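Local coordinates for protein NUDIX hydrolase (Alicyclobacillus acidocaldarius subsp. acidocaldarius, PDB 3QSJ) that probably hydrolyses phosphorus-containing acid anhydrides as a metal-dependent member of the NUDIX family and binds calcium, at residues Asp50-Arg59 against Gly117-Ser125. Residues are numbered along the deposited sequence; the frame is centred on the assembly and turned at random. Where two conformers were deposited one is given.
Sequences DPSDAEMAKR and GDALSAWLS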
ATOM      1  N   ASP A  50       3.287   1.727  12.833  1.00 22.26           N
ATOM      2  CA  ASP A  50       4.413   2.239  13.659  1.00 23.50           C
ATOM      3  C   ASP A  50       3.885   3.464  14.444  1.00 26.56           C
ATOM      4  O   ASP A  50       3.013   4.167  13.915  1.00 21.84           O
ATOM      5  CB  ASP A  50       5.563   2.666  12.732  1.00 26.28           C
ATOM      6  CG  ASP A  50       6.805   3.283  13.414  1.00 36.85           C
ATOM      7  OD1 ASP A  50       7.666   2.510  13.902  1.00 41.81           O
ATOM      8  OD2 ASP A  50       6.867   4.545  13.537  1.00 32.98           O
ATOM      9  N   PRO A  51       4.438   3.789  15.638  1.00 27.26           N
ATOM     10  CA  PRO A  51       3.929   4.960  16.401  1.00 27.63           C
ATOM     11  C   PRO A  51       3.987   6.268  15.636  1.00 28.50           C
ATOM     12  O   PRO A  51       3.086   7.082  15.808  1.00 29.50           O
ATOM     13  CB  PRO A  51       4.859   5.030  17.616  1.00 31.14           C
ATOM     14  CG  PRO A  51       5.327   3.583  17.813  1.00 35.79           C
ATOM     15  CD  PRO A  51       5.436   3.017  16.424  1.00 30.97           C
ATOM     16  N   SER A  52       5.038   6.492  14.787  1.00 24.26           N
ATOM     17  CA  SER A  52       5.120   7.784  14.069  1.00 23.93           C
ATOM     18  C   SER A  52       3.991   7.938  13.043  1.00 23.19           C
ATOM     19  O   SER A  52       3.819   9.035  12.533  1.00 20.87           O
ATOM     20  CB  SER A  52       6.481   7.994  13.393  1.00 28.54           C
ATOM     21  OG  SER A  52       6.747   7.002  12.404  1.00 32.42           O
ATOM     22  N   ASP A  53       3.258   6.833  12.697  1.00 20.14           N
ATOM     23  CA  ASP A  53       2.191   6.929  11.689  1.00 17.54           C
ATOM     24  C   ASP A  53       1.054   7.845  12.172  1.00 17.69           C
ATOM     25  O   ASP A  53       0.652   8.745  11.422  1.00 17.04           O
ATOM     26  CB  ASP A  53       1.657   5.551  11.265  1.00 17.36           C
ATOM     27  CG  ASP A  53       2.745   4.725  10.587  1.00 19.06           C
ATOM     28  OD1 ASP A  53       3.751   5.331  10.123  1.00 21.75           O
ATOM     29  OD2 ASP A  53       2.617   3.484  10.562  1.00 18.88           O
ATOM     30  N   ALA A  54       0.568   7.646  13.427  1.00 18.61           N
ATOM     31  CA  ALA A  54      -0.484   8.514  13.951  1.00 18.94           C
ATOM     32  C   ALA A  54       0.044   9.943  14.133  1.00 22.32           C
ATOM     33  O   ALA A  54      -0.702  10.886  13.893  1.00 21.63           O
ATOM     34  CB  ALA A  54      -0.983   7.978  15.283  1.00 21.02           C
ATOM     35  N   GLU A  55       1.349  10.102  14.410  1.00 18.79           N
ATOM     36  CA  GLU A  55       1.916  11.470  14.587  1.00 20.79           C
ATOM     37  C   GLU A  55       1.868  12.230  13.238  1.00 22.36           C
ATOM     38  O   GLU A  55       1.398  13.380  13.163  1.00 22.43           O
ATOM     39  CB  GLU A  55       3.363  11.392  15.072  1.00 22.94           C
ATOM     40  CG  GLU A  55       3.523  10.790  16.465  1.00 28.91           C
ATOM     41  CD  GLU A  55       4.937  10.880  16.999  1.00 58.05           C
ATOM     42  OE1 GLU A  55       5.831  10.198  16.445  1.00 56.20           O
ATOM     43  OE2 GLU A  55       5.149  11.626  17.980  1.00 64.84           O
HETATM   44  N   MSE A  56       2.287  11.542  12.145  1.00 16.57           N
HETATM   45  CA  MSE A  56       2.224  12.120  10.810  1.00 14.28           C
HETATM   46  C   MSE A  56       0.771  12.335  10.370  1.00 17.87           C
HETATM   47  O   MSE A  56       0.491  13.331   9.695  1.00 18.00           O
HETATM   48  CB  MSE A  56       2.917  11.198   9.789  1.00 14.17           C
HETATM   49  CG  MSE A  56       4.452  11.246   9.943  1.00 17.93           C
HETATM   50 SE   MSE A  56       5.295  10.213   8.513  0.60 19.87          SE
HETATM   51  CE  MSE A  56       5.184   8.401   9.449  1.00 18.61           C
ATOM     52  N   ALA A  57      -0.148  11.469  10.815  1.00 17.58           N
ATOM     53  CA  ALA A  57      -1.538  11.655  10.414  1.00 16.79           C
ATOM     54  C   ALA A  57      -2.114  12.978  10.967  1.00 20.55           C
ATOM     55  O   ALA A  57      -2.989  13.572  10.329  1.00 20.20           O
ATOM     56  CB  ALA A  57      -2.383  10.473  10.817  1.00 19.70           C
ATOM     57  N   LYS A  58      -1.668  13.402  12.181  1.00 16.27           N
ATOM     58  CA  LYS A  58      -2.157  14.636  12.819  1.00 20.61           C
ATOM     59  C   LYS A  58      -1.615  15.904  12.064  1.00 22.30           C
ATOM     60  O   LYS A  58      -2.218  16.974  12.181  1.00 24.56           O
ATOM     61  CB  LYS A  58      -1.802  14.623  14.308  1.00 23.91           C
ATOM     62  CG  LYS A  58      -2.600  13.560  15.073  1.00 32.16           C
ATOM     63  CD  LYS A  58      -2.193  13.521  16.538  1.00 49.66           C
ATOM     64  CE  LYS A  58      -3.067  12.618  17.386  1.00 55.20           C
ATOM     65  NZ  LYS A  58      -2.834  11.180  17.101  1.00 64.47           N
ATOM     66  N   ARG A  59      -0.580  15.747  11.211  1.00 19.04           N
ATOM     67  CA  ARG A  59      -0.048  16.854  10.383  1.00 19.56           C
ATOM     68  C   ARG A  59      -0.563  16.767   8.943  1.00 20.19           C
ATOM     69  O   ARG A  59      -0.235  17.645   8.116  1.00 20.98           O
ATOM     70  CB  ARG A  59       1.501  16.777  10.268  1.00 24.89           C
ATOM     71  CG  ARG A  59       2.191  16.461  11.553  1.00 28.33           C
ATOM     72  CD  ARG A  59       3.690  16.461  11.427  1.00 21.99           C
ATOM     73  NE  ARG A  59       4.160  16.416  12.805  1.00 33.17           N
ATOM     74  CZ  ARG A  59       4.835  15.430  13.355  1.00 33.35           C
ATOM     75  NH1 ARG A  59       5.318  14.448  12.603  1.00 27.47           N
ATOM     76  NH2 ARG A  59       5.158  15.484  14.639  1.00 31.81           N
ATOM     77  N   GLY A 117      12.134   3.517  12.339  1.00 38.58           N
ATOM     78  CA  GLY A 117      12.028   4.562  13.336  1.00 36.31           C
ATOM     79  C   GLY A 117      11.228   5.715  12.772  1.00 34.90           C
ATOM     80  O   GLY A 117      10.279   5.499  11.993  1.00 34.63           O
ATOM     81  N   ASP A 118      11.638   6.937  13.132  0.53 28.94           N
ATOM     82  CA  ASP A 118      10.966   8.172  12.695  0.53 26.69           C
ATOM     83  C   ASP A 118      11.653   8.802  11.467  0.53 27.62           C
ATOM     84  O   ASP A 118      11.543  10.010  11.277  0.53 26.85           O
ATOM     85  CB  ASP A 118      10.845   9.178  13.872  0.53 28.79           C
ATOM     86  CG  ASP A 118      10.310   8.563  15.152  0.53 42.08           C
ATOM     87  OD1 ASP A 118       9.355   7.763  15.070  0.53 42.25           O
ATOM     88  OD2 ASP A 118      10.881   8.843  16.232  0.53 53.90           O
ATOM     89  N   ALA A 119      12.322   7.985  10.619  1.00 23.65           N
ATOM     90  CA  ALA A 119      13.010   8.473   9.411  1.00 23.30           C
ATOM     91  C   ALA A 119      12.066   9.222   8.428  1.00 24.08           C
ATOM     92  O   ALA A 119      12.423  10.296   7.923  1.00 25.65           O
ATOM     93  CB  ALA A 119      13.685   7.324   8.683  1.00 24.03           C
ATOM     94  N   LEU A 120      10.900   8.659   8.146  1.00 19.86           N
ATOM     95  CA  LEU A 120       9.975   9.338   7.228  1.00 19.41           C
ATOM     96  C   LEU A 120       9.414  10.598   7.839  1.00 21.85           C
ATOM     97  O   LEU A 120       9.435  11.662   7.198  1.00 20.90           O
ATOM     98  CB  LEU A 120       8.832   8.421   6.794  1.00 18.96           C
ATOM     99  CG  LEU A 120       7.811   9.111   5.860  1.00 20.40           C
ATOM    100  CD1 LEU A 120       8.492   9.738   4.620  1.00 20.45           C
ATOM    101  CD2 LEU A 120       6.751   8.097   5.475  1.00 20.06           C
ATOM    102  N   SER A 121       8.950  10.519   9.104  1.00 17.94           N
ATOM    103  CA  SER A 121       8.429  11.694   9.810  1.00 19.04           C
ATOM    104  C   SER A 121       9.447  12.852   9.813  1.00 23.85           C
ATOM    105  O   SER A 121       9.085  14.002   9.507  1.00 20.92           O
ATOM    106  CB  SER A 121       8.030  11.292  11.230  1.00 22.45           C
ATOM    107  OG  SER A 121       7.581  12.417  11.953  1.00 25.52           O
ATOM    108  N   ALA A 122      10.723  12.530  10.062  1.00 21.40           N
ATOM    109  CA  ALA A 122      11.842  13.470  10.058  1.00 22.35           C
ATOM    110  C   ALA A 122      12.076  14.053   8.679  1.00 25.47           C
ATOM    111  O   ALA A 122      12.280  15.266   8.553  1.00 25.11           O
ATOM    112  CB  ALA A 122      13.109  12.774  10.536  1.00 23.98           C
ATOM    113  N   TRP A 123      12.049  13.199   7.634  1.00 22.65           N
ATOM    114  CA  TRP A 123      12.293  13.680   6.268  1.00 22.28           C
ATOM    115  C   TRP A 123      11.181  14.678   5.884  1.00 23.72           C
ATOM    116  O   TRP A 123      11.467  15.723   5.274  1.00 22.61           O
ATOM    117  CB  TRP A 123      12.336  12.475   5.287  1.00 21.42           C
ATOM    118  CG  TRP A 123      12.739  12.846   3.887  1.00 23.82           C
ATOM    119  CD1 TRP A 123      14.002  12.802   3.356  1.00 28.18           C
ATOM    120  CD2 TRP A 123      11.877  13.264   2.833  1.00 23.33           C
ATOM    121  NE1 TRP A 123      13.978  13.242   2.048  1.00 28.34           N
ATOM    122  CE2 TRP A 123      12.683  13.488   1.690  1.00 28.62           C
ATOM    123  CE3 TRP A 123      10.493  13.466   2.728  1.00 24.27           C
ATOM    124  CZ2 TRP A 123      12.149  13.924   0.481  1.00 27.31           C
ATOM    125  CZ3 TRP A 123       9.980  13.947   1.546  1.00 26.94           C
ATOM    126  CH2 TRP A 123      10.797  14.147   0.433  1.00 28.01           C
ATOM    127  N   LEU A 124       9.921  14.343   6.221  1.00 18.01           N
ATOM    128  CA  LEU A 124       8.803  15.228   5.879  1.00 16.88           C
ATOM    129  C   LEU A 124       8.862  16.554   6.673  1.00 20.58           C
ATOM    130  O   LEU A 124       8.612  17.623   6.109  1.00 21.02           O
ATOM    131  CB  LEU A 124       7.460  14.538   6.129  1.00 16.59           C
ATOM    132  CG  LEU A 124       7.185  13.370   5.131  1.00 17.73           C
ATOM    133  CD1 LEU A 124       5.977  12.569   5.566  1.00 17.56           C
ATOM    134  CD2 LEU A 124       6.896  13.939   3.686  1.00 17.58           C
ATOM    135  N   SER A 125       9.154  16.463   7.996  1.00 17.08           N
ATOM    136  CA  SER A 125       9.130  17.619   8.909  1.00 17.45           C
ATOM    137  C   SER A 125      10.274  18.602   8.676  1.00 25.34           C
ATOM    138  O   SER A 125      10.122  19.796   8.953  1.00 27.30           O
ATOM    139  CB  SER A 125       8.994  17.176  10.363  1.00 21.69           C
ATOM    140  OG  SER A 125      10.170  16.557  10.849  1.00 30.13           O
TER
HETATM  141  O   HOH W   1       8.371   7.916  10.375  1.00 22.95           O
HETATM  142  O   HOH W   2       6.265  14.703   9.585  1.00 20.14           O
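Ser52 OG, facing Gly117 and Asp118, donates to Asp50 OD2 at 2.7 Å and accepts from a water. That water takes the Ser121 N-H at 3.0 Å and gives a weak bond to Gly117 O, so it ties the starts of the two helices together. Asp50 OD2 is also the N-cap acceptor for Ser52 N, and the two donors reach it from opposite faces of the carboxylate. Asp50 N in turn donates to Asp53 OD2 at 2.9 Å, completing a capping box. With an alanine at Asp50, Ser52 N would probably lose its cap and Ser52 OG would be freer to turn away from the water.

Farther along the helices, selenomethionine Met56 packs between the two. Bent at chi3 (-86°), it lays SE 3.7 Å from Ser121 CA and against Leu120 CG and Leu124 CD1. Ser121 OG lies at the edge of the Arg59 guanidinium, near its plane, and accepts a weak bond of 3.1 Å from Arg59 NH1. A second water links NH1 to Ser121 O.

The helices run nearly parallel, at 25° and 9.8 Å apart. They flank helix 72-87, the Nudix helix, which carries calcium ligands Glu82 and Glu86. Its Val77 packs on Met56, while Arg81 touches Asp50 and Leu120 and pairs with Asp53 in a salt bridge. Phe131 of strand 130-131 packs on Leu120 and Leu124.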